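Local coordinates for universal stress protein A-like protein (Arabidopsis thaliana, PDB 2GM3) that binds AMP as a member of the universal stress protein family, its wider cellular role being undetermined, at residues A[113-116]-A[117-121]. Numbering follows the deposited sequence.
Sequences KDVI and CQEVK
The Gln118 amide meets Val115 with its oxygen end, OE1 lying 3.6 Å from Val115 CA and 3.7 Å from Val115 CG2; both carbons sit close to the amide plane, neither over a face. The Glu119 side chain runs alongside the same valine, its CG 3.9 Å from Val115 CG1. All three residues lie within little more than one turn of helix 112-123, which packs on the parallel sheet of the universal stress protein (HUP-type) fold. The Glu119 chain bends at chi2 (-76°), carrying its carboxylate away from the turn, where OE2 takes both a salt bridge from Arg122 NH1 and a hydrogen bond from Trp106 NE1. In Gln118, chi1 (-71°) sets CG beside the backbone N and 3.3 Å from Asp114 O; the extended chain beyond it (chi2 175°) brings the amide to Val115. On the buried side, Val115 touches Val53, whereas Ile116 reaches Val53, Met9, Ala11 and Val146 and contacts the bound AMP, so Ile116 is the residue through which this part of the helix lines the nucleotide pocket. Val120 extends that face one turn on, with CG2 4.4 Å from Ile116 CG2. Four successive i to i+4 backbone bonds hold the spacing, among them Gln118 N to Asp114 O at 2.8 Å. Glu119 CG also rests 3.2 Å from Val115 O.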
loop_
_atom_site.group_PDB
_atom_site.type_symbol
_atom_site.label_atom_id
_atom_site.label_comp_id
_atom_site.label_asym_id
_atom_site.label_seq_id
_atom_site.Cartn_x
_atom_site.Cartn_y
_atom_site.Cartn_z
ATOM N N LYS A 113 0.016 4.806 -15.957
ATOM C CA LYS A 113 0.688 3.750 -15.199
ATOM C C LYS A 113 2.220 3.786 -15.388
ATOM O O LYS A 113 2.970 3.610 -14.419
ATOM C CB LYS A 113 0.139 2.382 -15.570
ATOM C CG LYS A 113 -0.020 2.199 -17.025
ATOM C CD LYS A 113 -0.060 0.765 -17.373
ATOM C CE LYS A 113 0.381 0.537 -18.792
ATOM N NZ LYS A 113 -0.821 0.617 -19.625
ATOM N N ASP A 114 2.669 4.019 -16.620
ATOM C CA ASP A 114 4.081 4.155 -16.933
ATOM C C ASP A 114 4.686 5.361 -16.202
ATOM O O ASP A 114 5.764 5.265 -15.596
ATOM C CB ASP A 114 4.295 4.329 -18.466
ATOM C CG ASP A 114 4.246 2.999 -19.246
ATOM O OD1 ASP A 114 4.409 1.911 -18.627
ATOM O OD2 ASP A 114 4.071 3.037 -20.498
ATOM N N VAL A 115 3.981 6.487 -16.266
ATOM C CA VAL A 115 4.474 7.744 -15.705
ATOM C C VAL A 115 4.539 7.689 -14.192
ATOM O O VAL A 115 5.526 8.132 -13.598
ATOM C CB VAL A 115 3.632 8.978 -16.168
ATOM C CG1 VAL A 115 3.970 10.176 -15.350
ATOM C CG2 VAL A 115 3.897 9.265 -17.622
ATOM N N ILE A 116 3.498 7.143 -13.573
ATOM C CA ILE A 116 3.501 6.955 -12.115
ATOM C C ILE A 116 4.757 6.208 -11.701
ATOM O O ILE A 116 5.445 6.640 -10.769
ATOM C CB ILE A 116 2.281 6.158 -11.607
ATOM C CG1 ILE A 116 0.994 6.937 -11.865
ATOM C CG2 ILE A 116 2.451 5.791 -10.111
ATOM C CD1 ILE A 116 -0.241 6.148 -11.522
ATOM N N CYS A 117 5.070 5.120 -12.410
ATOM C CA CYS A 117 6.269 4.350 -12.141
ATOM C C CYS A 117 7.552 5.110 -12.424
ATOM O O CYS A 117 8.528 4.969 -11.689
ATOM C CB CYS A 117 6.253 3.006 -12.894
ATOM S SG CYS A 117 5.047 1.870 -12.180
ATOM N N GLN A 118 7.575 5.899 -13.491
ATOM C CA GLN A 118 8.763 6.709 -13.781
ATOM C C GLN A 118 8.943 7.740 -12.669
ATOM O O GLN A 118 10.053 8.006 -12.217
ATOM C CB GLN A 118 8.643 7.432 -15.114
ATOM C CG GLN A 118 8.728 6.546 -16.349
ATOM C CD GLN A 118 8.481 7.375 -17.618
ATOM O OE1 GLN A 118 7.389 7.916 -17.817
ATOM N NE2 GLN A 118 9.507 7.510 -18.456
ATOM N N GLU A 119 7.832 8.272 -12.187
ATOM C CA GLU A 119 7.874 9.301 -11.165
ATOM C C GLU A 119 8.320 8.738 -9.822
ATOM O O GLU A 119 9.126 9.370 -9.108
ATOM C CB GLU A 119 6.550 10.048 -11.094
ATOM C CG GLU A 119 6.328 10.950 -12.319
ATOM C CD GLU A 119 7.161 12.226 -12.252
ATOM O OE1 GLU A 119 8.204 12.320 -12.960
ATOM O OE2 GLU A 119 6.803 13.125 -11.457
ATOM N N VAL A 120 7.873 7.520 -9.519
ATOM C CA VAL A 120 8.369 6.816 -8.334
ATOM C C VAL A 120 9.873 6.718 -8.328
ATOM O O VAL A 120 10.501 7.039 -7.322
ATOM C CB VAL A 120 7.710 5.427 -8.159
ATOM C CG1 VAL A 120 8.485 4.594 -7.136
ATOM C CG2 VAL A 120 6.223 5.596 -7.777
ATOM N N LYS A 121 10.465 6.297 -9.438
ATOM C CA LYS A 121 11.915 6.208 -9.451
ATOM C C LYS A 121 12.683 7.531 -9.541
ATOM O O LYS A 121 13.860 7.576 -9.207
ATOM C CB LYS A 121 12.470 5.116 -10.390
ATOM C CG LYS A 121 11.846 4.972 -11.771
ATOM C CD LYS A 121 11.761 3.459 -12.123
ATOM C CE LYS A 121 12.063 3.188 -13.589
ATOM N NZ LYS A 121 13.512 3.458 -13.874
#